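Side-chain contacts in glucose 1-dehydrogenase (PDB 2B5W), which oxidises D-glucose to D-glucono-1,5-lactone, and other aldoses likewise, using zinc and either NAD+ or, preferably, NADP+ as electron acceptor: residues 63-68 / 121-126; 87-92 / 129-134. The protein carries 1 engineered substitution. One frame throughout, in Å; residues are numbered along the deposited sequence.

Contact 1 (63-68 / 121-126); sequences HEAVGV and HGYMSE. With ZN (zinc ion), chain B.
His63, whose backbone rests against Tyr123, shares a zinc ion with its neighbour Glu64: Glu64 OE2 reaches the zinc at 1.9 Å. The imidazole adds a second bond, His63 NE2 to zinc at 2.1 Å. Cys38, an engineered residue here, supplies the third protein ligand. The His63 side chain leaves the backbone pointing away from 121-126, and a chi1 of 58° sets CG between the backbone N and the carbonyl carbon, with NE2 on the zinc. The other carboxylate oxygen, Glu64 OE1, forms a salt bridge with Lys349, so the two oxygens of one group serve metal and lysine.

Behind the metal site, Tyr123 carries the packing. One edge of its ring meets the histidine backbone, Tyr123 CD2 lying 3.7 Å from His63 CA. Ala65 fills the space closer to the root of the side chain, its methyl CB being 3.6 Å from Tyr123 CB. At the far end of the ring, the Tyr123 hydroxyl donates a hydrogen bond to the carbonyl oxygen of Thr86. His63 O, buried beside the ring, has no polar partner in the model. A tyrosine from the loop thus packs against His63 and Ala65, on either side of Glu64 in the sequence; His63 and Glu64 are ligands of the catalytic zinc site of this member of the zinc-containing alcohol dehydrogenase family.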
loop_
_atom_site.group_PDB
_atom_site.type_symbol
_atom_site.label_atom_id
_atom_site.label_comp_id
_atom_site.label_asym_id
_atom_site.label_seq_id
_atom_site.Cartn_x
_atom_site.Cartn_y
_atom_site.Cartn_z
ATOM N N HIS A 63 11.705 16.874 -19.836
ATOM C CA HIS A 63 11.571 17.081 -18.393
ATOM C C HIS A 63 12.781 16.534 -17.628
ATOM O O HIS A 63 12.828 16.633 -16.410
ATOM C CB HIS A 63 10.291 16.403 -17.872
ATOM C CG HIS A 63 10.258 14.946 -18.166
ATOM N ND1 HIS A 63 9.873 14.449 -19.397
ATOM C CD2 HIS A 63 10.644 13.877 -17.426
ATOM C CE1 HIS A 63 10.042 13.137 -19.407
ATOM N NE2 HIS A 63 10.528 12.762 -18.232
ATOM N N GLU A 64 13.736 15.922 -18.317
ATOM C CA GLU A 64 14.945 15.351 -17.684
ATOM C C GLU A 64 16.197 16.157 -18.081
ATOM O O GLU A 64 16.925 15.783 -19.024
ATOM C CB GLU A 64 15.135 13.929 -18.173
ATOM C CG GLU A 64 13.952 13.012 -18.073
ATOM C CD GLU A 64 14.223 11.656 -18.663
ATOM O OE1 GLU A 64 15.327 11.439 -19.210
ATOM O OE2 GLU A 64 13.366 10.801 -18.515
ATOM N N ALA A 65 16.527 17.199 -17.340
ATOM C CA ALA A 65 17.491 18.155 -17.786
ATOM C C ALA A 65 18.643 18.304 -16.850
ATOM O O ALA A 65 18.490 18.063 -15.653
ATOM C CB ALA A 65 16.859 19.519 -17.964
ATOM N N VAL A 66 19.783 18.699 -17.411
ATOM C CA VAL A 66 20.920 19.183 -16.640
ATOM C C VAL A 66 21.467 20.407 -17.349
ATOM O O VAL A 66 21.529 20.449 -18.575
ATOM C CB VAL A 66 22.009 18.071 -16.418
ATOM C CG1 VAL A 66 22.531 17.476 -17.719
ATOM C CG2 VAL A 66 23.136 18.588 -15.583
ATOM N N GLY A 67 21.823 21.429 -16.582
ATOM C CA GLY A 67 22.332 22.647 -17.141
ATOM C C GLY A 67 23.325 23.316 -16.227
ATOM O O GLY A 67 23.618 22.777 -15.152
ATOM N N VAL A 68 23.841 24.450 -16.693
ATOM C CA VAL A 68 24.808 25.242 -15.941
ATOM C C VAL A 68 24.152 26.622 -15.683
ATOM O O VAL A 68 23.596 27.245 -16.580
ATOM C CB VAL A 68 26.172 25.302 -16.662
ATOM C CG1 VAL A 68 26.056 25.762 -18.065
ATOM C CG2 VAL A 68 27.148 26.200 -15.915
ATOM N N HIS A 121 5.954 24.608 -20.704
ATOM C CA HIS A 121 7.066 24.247 -21.563
ATOM C C HIS A 121 8.177 23.577 -20.769
ATOM O O HIS A 121 8.415 23.913 -19.621
ATOM C CB HIS A 121 7.644 25.472 -22.237
ATOM C CG HIS A 121 6.702 26.094 -23.207
ATOM N ND1 HIS A 121 6.137 25.375 -24.229
ATOM C CD2 HIS A 121 6.205 27.351 -23.290
ATOM C CE1 HIS A 121 5.333 26.174 -24.921
ATOM N NE2 HIS A 121 5.353 27.371 -24.370
ATOM N N GLY A 122 8.824 22.648 -21.450
ATOM C CA GLY A 122 9.901 21.852 -20.885
ATOM C C GLY A 122 11.255 22.515 -21.048
ATOM O O GLY A 122 11.367 23.746 -21.140
ATOM N N TYR A 123 12.293 21.670 -21.109
ATOM C CA TYR A 123 13.664 22.089 -20.993
ATOM C C TYR A 123 14.512 21.931 -22.267
ATOM O O TYR A 123 15.685 22.320 -22.256
ATOM C CB TYR A 123 14.346 21.315 -19.854
ATOM C CG TYR A 123 13.660 21.501 -18.516
ATOM C CD1 TYR A 123 13.515 22.768 -17.968
ATOM C CD2 TYR A 123 13.147 20.417 -17.796
ATOM C CE1 TYR A 123 12.880 22.951 -16.760
ATOM C CE2 TYR A 123 12.507 20.602 -16.615
ATOM C CZ TYR A 123 12.374 21.868 -16.095
ATOM O OH TYR A 123 11.737 22.092 -14.889
ATOM N N MET A 124 13.917 21.414 -23.349
ATOM C CA MET A 124 14.643 21.249 -24.602
ATOM C C MET A 124 14.736 22.579 -25.346
ATOM O O MET A 124 14.147 22.756 -26.415
ATOM C CB MET A 124 14.010 20.183 -25.497
ATOM C CG MET A 124 14.235 18.807 -24.989
ATOM S SD MET A 124 13.574 17.558 -26.083
ATOM C CE MET A 124 14.089 16.083 -25.166
ATOM N N SER A 125 15.460 23.502 -24.757
ATOM C CA SER A 125 15.723 24.810 -25.325
ATOM C C SER A 125 17.120 25.173 -24.899
ATOM O O SER A 125 17.648 24.589 -23.961
ATOM C CB SER A 125 14.698 25.859 -24.851
ATOM O OG SER A 125 14.641 25.992 -23.445
ATOM N N GLU A 126 17.761 26.122 -25.582
ATOM C CA GLU A 126 19.133 26.436 -25.245
ATOM C C GLU A 126 19.293 27.003 -23.844
ATOM O O GLU A 126 20.334 26.819 -23.233
ATOM C CB GLU A 126 19.741 27.362 -26.312
ATOM C CG GLU A 126 19.828 26.656 -27.653
ATOM C CD GLU A 126 20.464 27.486 -28.745
ATOM O OE1 GLU A 126 19.800 28.407 -29.262
ATOM O OE2 GLU A 126 21.617 27.182 -29.113
HETATM ZN ZN ZN B . 11.532 10.947 -18.202
#

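Contact 2 (87-92 / 129-134)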
loop_
_atom_site.group_PDB
_atom_site.type_symbol
_atom_site.label_atom_id
_atom_site.label_comp_id
_atom_site.label_asym_id
_atom_site.label_seq_id
_atom_site.Cartn_x
_atom_site.Cartn_y
_atom_site.Cartn_z
ATOM N N VAL A 87 10.397 18.996 -11.920
ATOM C CA VAL A 87 9.435 19.038 -13.009
ATOM C C VAL A 87 8.169 19.825 -12.702
ATOM O O VAL A 87 7.631 20.504 -13.580
ATOM C CB VAL A 87 9.085 17.602 -13.414
ATOM C CG1 VAL A 87 8.114 17.587 -14.581
ATOM C CG2 VAL A 87 10.368 16.842 -13.832
ATOM N N ARG A 88 7.677 19.777 -11.454
ATOM C CA ARG A 88 6.385 20.389 -11.197
ATOM C C ARG A 88 6.479 21.834 -10.805
ATOM O O ARG A 88 7.361 22.254 -10.066
ATOM C CB ARG A 88 5.615 19.603 -10.138
ATOM C CG ARG A 88 5.038 18.335 -10.666
ATOM C CD ARG A 88 4.179 17.537 -9.715
ATOM N NE ARG A 88 3.612 16.363 -10.382
ATOM C CZ ARG A 88 2.667 15.597 -9.858
ATOM N NH1 ARG A 88 2.187 15.867 -8.654
ATOM N NH2 ARG A 88 2.161 14.584 -10.554
ATOM N N ARG A 89 5.538 22.594 -11.345
ATOM C CA ARG A 89 5.402 24.031 -11.074
ATOM C C ARG A 89 3.937 24.318 -10.773
ATOM O O ARG A 89 3.037 23.584 -11.200
ATOM C CB ARG A 89 5.874 24.849 -12.270
ATOM C CG ARG A 89 7.334 24.635 -12.614
ATOM C CD ARG A 89 8.327 25.250 -11.645
ATOM N NE ARG A 89 9.698 25.042 -12.076
ATOM C CZ ARG A 89 10.399 23.922 -11.833
ATOM N NH1 ARG A 89 9.897 22.939 -11.132
ATOM N NH2 ARG A 89 11.613 23.815 -12.297
ATOM N N PRO A 90 3.691 25.406 -10.061
ATOM C CA PRO A 90 2.309 25.755 -9.704
ATOM C C PRO A 90 1.446 25.990 -10.920
ATOM O O PRO A 90 1.944 26.495 -11.947
ATOM C CB PRO A 90 2.460 27.040 -8.870
ATOM C CG PRO A 90 3.859 27.255 -8.639
ATOM C CD PRO A 90 4.674 26.328 -9.473
ATOM N N PRO A 91 0.169 25.633 -10.824
ATOM C CA PRO A 91 -0.766 25.805 -11.937
ATOM C C PRO A 91 -1.205 27.282 -12.055
ATOM O O PRO A 91 -0.708 28.137 -11.325
ATOM C CB PRO A 91 -1.946 24.919 -11.532
ATOM C CG PRO A 91 -1.956 25.004 -10.082
ATOM C CD PRO A 91 -0.504 25.074 -9.638
ATOM N N ALA A 92 -2.152 27.517 -12.951
ATOM C CA ALA A 92 -2.617 28.871 -13.274
ATOM C C ALA A 92 -3.230 29.573 -12.049
ATOM O O ALA A 92 -3.082 30.779 -11.900
ATOM C CB ALA A 92 -3.621 28.815 -14.456
ATOM N N THR A 129 14.678 29.105 -17.371
ATOM C CA THR A 129 14.687 29.589 -16.023
ATOM C C THR A 129 14.024 28.627 -15.087
ATOM O O THR A 129 13.222 27.795 -15.486
ATOM C CB THR A 129 13.977 30.942 -15.932
ATOM O OG1 THR A 129 12.628 30.825 -16.428
ATOM C CG2 THR A 129 14.695 31.964 -16.832
ATOM N N SER A 130 14.309 28.773 -13.794
ATOM C CA SER A 130 13.527 28.099 -12.756
ATOM C C SER A 130 13.787 28.726 -11.409
ATOM O O SER A 130 14.876 29.252 -11.186
ATOM C CB SER A 130 13.879 26.587 -12.630
ATOM O OG SER A 130 13.210 25.812 -13.638
ATOM N N PRO A 131 12.787 28.676 -10.518
ATOM C CA PRO A 131 13.000 29.075 -9.126
ATOM C C PRO A 131 14.222 28.325 -8.582
ATOM O O PRO A 131 14.398 27.128 -8.850
ATOM C CB PRO A 131 11.707 28.629 -8.431
ATOM C CG PRO A 131 10.668 28.722 -9.528
ATOM C CD PRO A 131 11.415 28.194 -10.732
ATOM N N GLU A 132 15.056 28.991 -7.798
ATOM C CA GLU A 132 16.169 28.282 -7.168
ATOM C C GLU A 132 15.726 27.111 -6.304
ATOM O O GLU A 132 16.437 26.107 -6.192
ATOM C CB GLU A 132 17.077 29.203 -6.375
ATOM C CG GLU A 132 16.387 29.875 -5.210
ATOM C CD GLU A 132 17.313 30.753 -4.366
ATOM O OE1 GLU A 132 18.489 30.386 -4.196
ATOM O OE2 GLU A 132 16.853 31.822 -3.891
ATOM N N LYS A 133 14.543 27.179 -5.723
ATOM C CA LYS A 133 14.047 26.116 -4.867
ATOM C C LYS A 133 13.765 24.819 -5.628
ATOM O O LYS A 133 13.668 23.772 -5.020
ATOM C CB LYS A 133 12.784 26.562 -4.131
ATOM C CG LYS A 133 11.583 26.796 -5.011
ATOM C CD LYS A 133 10.454 27.538 -4.242
ATOM C CE LYS A 133 9.782 26.620 -3.236
ATOM N NZ LYS A 133 8.677 27.293 -2.451
ATOM N N TYR A 134 13.631 24.923 -6.951
ATOM C CA TYR A 134 13.405 23.777 -7.840
ATOM C C TYR A 134 14.620 23.457 -8.704
ATOM O O TYR A 134 14.504 22.648 -9.633
ATOM C CB TYR A 134 12.176 24.000 -8.734
ATOM C CG TYR A 134 10.904 24.295 -7.948
ATOM C CD1 TYR A 134 10.575 23.553 -6.836
ATOM C CD2 TYR A 134 10.100 25.366 -8.277
ATOM C CE1 TYR A 134 9.442 23.827 -6.100
ATOM C CE2 TYR A 134 8.961 25.638 -7.542
ATOM C CZ TYR A 134 8.647 24.877 -6.442
ATOM O OH TYR A 134 7.515 25.147 -5.649
#
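Arg89 reaches across to Ser130 with a nearly straight hydrogen bond, NH2 to OG at 2.9 Å and 165°, the serine oxygen lying in the guanidinium plane. Ser130 OG in turn donates to Thr129 O at 2.7 Å, which fixes its rotation. A bend at chi2 (-72°) folds the arginine so that Arg89 NH1 also meets its neighbour's carbonyl, Arg88 O, at 2.8 Å; Thr86 OG1 bonds NH1 as well. Tyr134 CB sits over one guanidinium face, toward its rim, 3.5 Å from Arg89 NH1; the two planes are 21° apart, but the side chains slide past each other in opposite directions. Pro131 completes this tight part, its CD 3.8 Å from Arg89 NE. An alanine in place of Arg89 would probably leave Ser130 OG without its guanidinium donor and open a gap beside Tyr134. Packing is looser at the partly exposed Pro90, whose side chain comes no nearer than 4.8 Å to 129-134. Lys133 CG lies over one face of the Tyr134 ring, and Lys133 itself is exposed, marking the solvent side. The contact joins strand 88-89, which pairs with strand 113-115, to the end of strand 127-131, antiparallel to strand 27-37, while Phe99 of helix 97-100 packs on both Pro90 and Tyr134.

From the N terminus the segments come in the order 63-68, 87-92, 121-126, 129-134, so the two contacts cross instead of nesting. Contact 1 closes a loop of 52 intervening residues, bringing the approach to strand 127-131 back to strand 64-71; contact 2 closes one of 36, from strand 88-89 to the far end of strand 127-131. Both therefore reach the large mixed beta-sheet of the GroES-like domain, and contact 2 also ties in the small beta-sheet of strands 88-89, 113-115 and 119-120. They touch directly: Tyr123 OH packs 3.1 Å from Arg89 NH2, and His63 O lies 3.6 Å from Val87 CG2.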